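Local atomic coordinates of hypothetical protein PA2201 (PDB entry 2FEF), a protein that is of unknown function but may act as an immunity protein that neutralises a PoNe-type DNase toxin. Residues Pro17-Leu22 against Leu100-Leu105; Ala36-Asp41 against Ile91-Ala96. One frame throughout, in Å; residues are numbered along the deposited sequence.

Contact 1. Residues Pro17-Leu22 against Leu100-Leu105; sequences PLWRNL and LRSIYL
Trp19 slides the pyrrole end of its indole over Ile103, whose CG1 methylene lies 3.9 Å from the centroid of the five-membered ring. The direction to CG1 is tilted 24° from the ring normal, so this is a CH-pi contact made over the face but shifted toward the rim. The closest approach is at the nitrogen, with Trp19 NE1 3.6 Å from Ile103 CG1. Trp19 CZ2 comes down beside the helix backbone, 3.8 Å from Ile103 CA, and the two side chains cross obliquely. With CG anti to the carbonyl carbon and beside the backbone N (chi1 -65°), the Trp19 ring swings out until its far end is nearer helix 97-127 than its CB bond alone would suggest.

Ser102 sits at the ring's edge. Its carbonyl oxygen lies near the indole plane, yet the 3.7 Å from Trp19 NE1 to Ser102 O is too long to count as a hydrogen bond. Ser102 OG turns back to bond the carbonyl of Glu99, one turn earlier in its own helix. Leu22 also reaches toward Ile103, methyl to methyl, with Leu22 CD1 3.8 Å from Ile103 CD1. Ile103 thus serves two partners through one branch: CG1 lies under the indole and CD1 meets the leucine.

Trp42 and Ile46 of helix 35-54 and Leu86 and Ala90 of helix 66-93 pack against the same side chains, placing the contact where four helices of the N-terminal part of the chain converge. Between these two segments the hold is mainly dispersive, an aromatic face against aliphatic carbons, with the polar atoms of Ser102 brushing the indole edge without bonding it.

Contact 2. Residues Ala36-Asp41 against Ile91-Ala96; sequences ADWKAD and IDRGLA
A Schellman motif ends helix 66-93, and just before its Gly94, which has a positive phi, Arg93 meets Trp38 of helix 35-54. The aliphatic part of Arg93 is laid over one face of the indole. Its CD stands 3.6 Å from the centroid of the Trp38 six-membered ring, only 8° off the normal, a nearly central CH-pi contact. Arg93 CB stands over the same face near its rim, 3.4 Å from Trp38 CZ2, while CG passes over the benzene portion. The bend at chi2 (61°) folds the chain across the ring. Beyond CD the guanidinium stands almost upright, its plane 84° from that of the indole; with Arg93 CZ 5.6 Å from the Trp38 six-membered centroid, any cation-pi attraction is weak.

Both polar ends are held by other residues: Trp38 NE1 bonds the carbonyl of Lys89, and Arg93 NH1 that of Arg27. Trp42 stacks with Trp38, and Asp41 forms a salt bridge with Arg43 of the second subunit. The buried arginine therefore presents methylenes to the indole, and with NH1 bonded to a backbone carbonyl its charged end probably gains little from the pi cloud.

In the fold
Contact 1 and contact 2 are neighbours, their centres about 12 Å apart, and all four segments belong to the PA2201 N-terminal-like region. In sequence, 17-22 and 100-105 bracket the 36-41 and 91-96 pair. Helix 12-20 is followed by helix 35-54, and helix 66-93 by helix 97-127, so each contact joins one member of the first pair to one of the second. The two contacts also meet, Leu22 O lying 3.8 Å from Leu95 CD2. Together they tie the opening helices to the long helices 66-93 and 97-127 as one continuous patch of packing.

Contact 1. Residues Pro17-Leu22 against Leu100-Leu105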
loop_
_atom_site.group_PDB
_atom_site.type_symbol
_atom_site.label_atom_id
_atom_site.label_comp_id
_atom_site.label_asym_id
_atom_site.label_seq_id
_atom_site.Cartn_x
_atom_site.Cartn_y
_atom_site.Cartn_z
ATOM N N PRO B 17 -10.067 14.100 -2.628
ATOM C CA PRO B 17 -11.463 13.885 -2.254
ATOM C C PRO B 17 -12.446 14.005 -3.411
ATOM O O PRO B 17 -13.495 13.348 -3.395
ATOM C CB PRO B 17 -11.727 15.009 -1.243
ATOM C CG PRO B 17 -10.359 15.263 -0.658
ATOM C CD PRO B 17 -9.465 15.181 -1.837
ATOM N N LEU B 18 -12.121 14.845 -4.392
ATOM C CA LEU B 18 -12.949 14.987 -5.590
ATOM C C LEU B 18 -12.879 13.711 -6.418
ATOM O O LEU B 18 -13.898 13.178 -6.853
ATOM C CB LEU B 18 -12.483 16.197 -6.402
ATOM C CG LEU B 18 -12.712 17.568 -5.740
ATOM C CD1 LEU B 18 -11.762 17.735 -4.573
ATOM C CD2 LEU B 18 -12.501 18.712 -6.721
ATOM N N TRP B 19 -11.675 13.204 -6.629
ATOM C CA TRP B 19 -11.493 11.959 -7.390
ATOM C C TRP B 19 -12.158 10.749 -6.751
ATOM O O TRP B 19 -12.793 9.920 -7.429
ATOM C CB TRP B 19 -10.014 11.646 -7.551
ATOM C CG TRP B 19 -9.262 12.646 -8.369
ATOM C CD1 TRP B 19 -9.779 13.636 -9.156
ATOM C CD2 TRP B 19 -7.846 12.729 -8.486
ATOM N NE1 TRP B 19 -8.758 14.343 -9.753
ATOM C CE2 TRP B 19 -7.561 13.808 -9.350
ATOM C CE3 TRP B 19 -6.785 12.009 -7.919
ATOM C CZ2 TRP B 19 -6.268 14.166 -9.692
ATOM C CZ3 TRP B 19 -5.468 12.382 -8.248
ATOM C CH2 TRP B 19 -5.234 13.456 -9.126
ATOM N N ARG B 20 -11.973 10.629 -5.442
ATOM C CA ARG B 20 -12.528 9.526 -4.672
ATOM C C ARG B 20 -14.019 9.442 -4.954
ATOM O O ARG B 20 -14.563 8.329 -5.126
ATOM C CB ARG B 20 -12.196 9.738 -3.184
ATOM C CG ARG B 20 -12.693 8.706 -2.257
ATOM C CD ARG B 20 -12.241 8.989 -0.844
ATOM N NE ARG B 20 -10.831 8.663 -0.697
ATOM C CZ ARG B 20 -9.866 9.550 -0.479
ATOM N NH1 ARG B 20 -10.150 10.851 -0.325
ATOM N NH2 ARG B 20 -8.614 9.118 -0.357
ATOM N N ASN B 21 -14.670 10.607 -5.073
ATOM C CA ASN B 21 -16.114 10.715 -5.380
ATOM C C ASN B 21 -16.560 10.370 -6.817
ATOM O O ASN B 21 -17.762 10.281 -7.090
ATOM C CB ASN B 21 -16.639 12.128 -5.060
ATOM C CG ASN B 21 -17.243 12.262 -3.651
ATOM O OD1 ASN B 21 -17.563 11.280 -2.974
ATOM N ND2 ASN B 21 -17.409 13.510 -3.216
ATOM N N LEU B 22 -15.610 10.216 -7.739
ATOM C CA LEU B 22 -15.932 9.974 -9.163
ATOM C C LEU B 22 -16.399 8.545 -9.414
ATOM O O LEU B 22 -17.031 8.275 -10.439
ATOM C CB LEU B 22 -14.721 10.306 -10.067
ATOM C CG LEU B 22 -14.226 11.762 -10.146
ATOM C CD1 LEU B 22 -12.969 11.882 -11.020
ATOM C CD2 LEU B 22 -15.293 12.719 -10.621
ATOM N N LEU B 100 -12.215 13.836 -16.662
ATOM C CA LEU B 100 -10.917 13.279 -17.061
ATOM C C LEU B 100 -9.863 14.385 -17.042
ATOM O O LEU B 100 -8.737 14.185 -16.570
ATOM C CB LEU B 100 -11.003 12.691 -18.472
ATOM C CG LEU B 100 -11.838 11.432 -18.681
ATOM C CD1 LEU B 100 -11.739 11.003 -20.160
ATOM C CD2 LEU B 100 -11.368 10.324 -17.724
ATOM N N ARG B 101 -10.249 15.561 -17.539
ATOM C CA ARG B 101 -9.308 16.721 -17.548
ATOM C C ARG B 101 -8.839 17.097 -16.127
ATOM O O ARG B 101 -7.654 17.363 -15.899
ATOM C CB ARG B 101 -9.915 17.916 -18.291
ATOM C CG ARG B 101 -8.883 19.041 -18.585
ATOM C CD ARG B 101 -9.604 20.235 -19.244
ATOM N NE ARG B 101 -8.664 21.122 -19.935
ATOM C CZ ARG B 101 -7.981 22.096 -19.328
ATOM N NH1 ARG B 101 -8.138 22.325 -18.031
ATOM N NH2 ARG B 101 -7.137 22.841 -20.024
ATOM N N SER B 102 -9.760 17.043 -15.164
ATOM C CA SER B 102 -9.433 17.305 -13.769
ATOM C C SER B 102 -8.387 16.330 -13.223
ATOM O O SER B 102 -7.577 16.707 -12.375
ATOM C CB SER B 102 -10.710 17.291 -12.909
ATOM O OG SER B 102 -11.049 15.957 -12.514
ATOM N N ILE B 103 -8.382 15.085 -13.709
ATOM C CA ILE B 103 -7.340 14.129 -13.363
ATOM C C ILE B 103 -6.068 14.408 -14.125
ATOM O O ILE B 103 -4.997 14.452 -13.537
ATOM C CB ILE B 103 -7.798 12.657 -13.566
ATOM C CG1 ILE B 103 -9.076 12.410 -12.747
ATOM C CG2 ILE B 103 -6.666 11.637 -13.178
ATOM C CD1 ILE B 103 -9.886 11.147 -13.182
ATOM N N TYR B 104 -6.197 14.615 -15.429
ATOM C CA TYR B 104 -5.064 14.857 -16.312
ATOM C C TYR B 104 -4.183 16.035 -15.849
ATOM O O TYR B 104 -2.950 15.958 -15.901
ATOM C CB TYR B 104 -5.543 15.107 -17.761
ATOM C CG TYR B 104 -4.351 15.409 -18.660
ATOM C CD1 TYR B 104 -3.521 14.372 -19.152
ATOM C CD2 TYR B 104 -3.996 16.726 -18.939
ATOM C CE1 TYR B 104 -2.378 14.670 -19.916
ATOM C CE2 TYR B 104 -2.858 17.033 -19.704
ATOM C CZ TYR B 104 -2.080 16.015 -20.203
ATOM O OH TYR B 104 -0.990 16.369 -20.956
ATOM N N LEU B 105 -4.800 17.096 -15.353
ATOM C CA LEU B 105 -3.995 18.251 -14.913
ATOM C C LEU B 105 -3.032 17.845 -13.811
ATOM O O LEU B 105 -1.889 18.315 -13.793
ATOM C CB LEU B 105 -4.868 19.412 -14.443
ATOM C CG LEU B 105 -5.699 20.118 -15.520
ATOM C CD1 LEU B 105 -6.335 21.337 -14.892
ATOM C CD2 LEU B 105 -4.877 20.507 -16.767
#

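Contact 2. Residues Ala36-Asp41 against Ile91-Ala96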
loop_
_atom_site.group_PDB
_atom_site.type_symbol
_atom_site.label_atom_id
_atom_site.label_comp_id
_atom_site.label_asym_id
_atom_site.label_seq_id
_atom_site.Cartn_x
_atom_site.Cartn_y
_atom_site.Cartn_z
ATOM N N ALA B 36 -17.309 -4.333 -10.450
ATOM C CA ALA B 36 -16.765 -4.632 -9.102
ATOM C C ALA B 36 -15.237 -4.542 -9.074
ATOM O O ALA B 36 -14.651 -3.904 -8.196
ATOM C CB ALA B 36 -17.244 -6.008 -8.598
ATOM N N ASP B 37 -14.599 -5.188 -10.041
ATOM C CA ASP B 37 -13.145 -5.133 -10.210
ATOM C C ASP B 37 -12.672 -3.699 -10.390
ATOM O O ASP B 37 -11.727 -3.266 -9.711
ATOM C CB ASP B 37 -12.724 -5.961 -11.423
ATOM C CG ASP B 37 -12.840 -7.448 -11.162
ATOM O OD1 ASP B 37 -12.985 -7.827 -9.966
ATOM O OD2 ASP B 37 -12.810 -8.232 -12.151
ATOM N N TRP B 38 -13.371 -2.972 -11.271
ATOM C CA TRP B 38 -13.040 -1.571 -11.551
ATOM C C TRP B 38 -13.041 -0.752 -10.254
ATOM O O TRP B 38 -12.082 -0.061 -9.967
ATOM C CB TRP B 38 -13.983 -0.913 -12.591
ATOM C CG TRP B 38 -13.512 0.499 -12.826
ATOM C CD1 TRP B 38 -12.576 0.903 -13.736
ATOM C CD2 TRP B 38 -13.902 1.675 -12.099
ATOM N NE1 TRP B 38 -12.377 2.257 -13.644
ATOM C CE2 TRP B 38 -13.166 2.757 -12.636
ATOM C CE3 TRP B 38 -14.814 1.918 -11.052
ATOM C CZ2 TRP B 38 -13.303 4.071 -12.164
ATOM C CZ3 TRP B 38 -14.954 3.223 -10.576
ATOM C CH2 TRP B 38 -14.195 4.285 -11.131
ATOM N N LYS B 39 -14.112 -0.850 -9.474
ATOM C CA LYS B 39 -14.232 -0.066 -8.246
ATOM C C LYS B 39 -13.118 -0.412 -7.275
ATOM O O LYS B 39 -12.604 0.462 -6.580
ATOM C CB LYS B 39 -15.603 -0.285 -7.592
ATOM C CG LYS B 39 -15.900 0.673 -6.417
ATOM N N ALA B 40 -12.738 -1.679 -7.215
ATOM C CA ALA B 40 -11.654 -2.073 -6.289
ATOM C C ALA B 40 -10.326 -1.536 -6.795
ATOM O O ALA B 40 -9.489 -1.120 -5.999
ATOM C CB ALA B 40 -11.599 -3.588 -6.101
ATOM N N ASP B 41 -10.126 -1.553 -8.115
ATOM C CA ASP B 41 -8.911 -0.997 -8.710
ATOM C C ASP B 41 -8.820 0.514 -8.420
ATOM O O ASP B 41 -7.763 1.021 -8.075
ATOM C CB ASP B 41 -8.905 -1.171 -10.234
ATOM C CG ASP B 41 -8.698 -2.609 -10.678
ATOM O OD1 ASP B 41 -8.284 -3.454 -9.860
ATOM O OD2 ASP B 41 -8.951 -2.870 -11.878
ATOM N N ILE B 91 -10.916 6.734 -17.849
ATOM C CA ILE B 91 -11.311 6.570 -19.259
ATOM C C ILE B 91 -12.167 5.295 -19.462
ATOM O O ILE B 91 -13.297 5.335 -20.039
ATOM C CB ILE B 91 -10.070 6.523 -20.228
ATOM C CG1 ILE B 91 -9.234 7.816 -20.090
ATOM C CG2 ILE B 91 -10.601 6.353 -21.719
ATOM C CD1 ILE B 91 -7.866 7.752 -20.766
ATOM N N ASP B 92 -11.651 4.161 -18.988
ATOM C CA ASP B 92 -12.435 2.887 -19.031
ATOM C C ASP B 92 -13.848 3.043 -18.455
ATOM O O ASP B 92 -14.835 2.543 -19.016
ATOM C CB ASP B 92 -11.732 1.809 -18.200
ATOM C CG ASP B 92 -10.550 1.153 -18.908
ATOM O OD1 ASP B 92 -10.292 1.438 -20.095
ATOM O OD2 ASP B 92 -9.842 0.351 -18.219
ATOM N N ARG B 93 -13.940 3.769 -17.337
ATOM C CA ARG B 93 -15.178 3.859 -16.566
ATOM C C ARG B 93 -16.240 4.710 -17.257
ATOM O O ARG B 93 -17.415 4.648 -16.889
ATOM C CB ARG B 93 -14.913 4.433 -15.164
ATOM C CG ARG B 93 -16.173 4.469 -14.262
ATOM C CD ARG B 93 -16.730 3.071 -14.028
ATOM N NE ARG B 93 -17.979 3.094 -13.246
ATOM C CZ ARG B 93 -19.173 3.418 -13.734
ATOM N NH1 ARG B 93 -19.314 3.727 -15.032
ATOM N NH2 ARG B 93 -20.240 3.418 -12.917
ATOM N N GLY B 94 -15.829 5.528 -18.222
ATOM C CA GLY B 94 -16.788 6.380 -18.942
ATOM C C GLY B 94 -16.903 7.785 -18.366
ATOM O O GLY B 94 -17.827 8.512 -18.722
ATOM N N LEU B 95 -15.971 8.193 -17.495
ATOM C CA LEU B 95 -15.979 9.585 -16.979
ATOM C C LEU B 95 -15.852 10.567 -18.159
ATOM O O LEU B 95 -15.062 10.348 -19.086
ATOM C CB LEU B 95 -14.878 9.810 -15.919
ATOM C CG LEU B 95 -15.168 9.053 -14.601
ATOM C CD1 LEU B 95 -14.004 9.118 -13.669
ATOM C CD2 LEU B 95 -16.347 9.686 -13.917
ATOM N N ALA B 96 -16.642 11.627 -18.136
ATOM C CA ALA B 96 -16.684 12.534 -19.279
ATOM C C ALA B 96 -15.454 13.433 -19.294
ATOM O O ALA B 96 -14.647 13.455 -18.331
ATOM C CB ALA B 96 -17.941 13.332 -19.287
#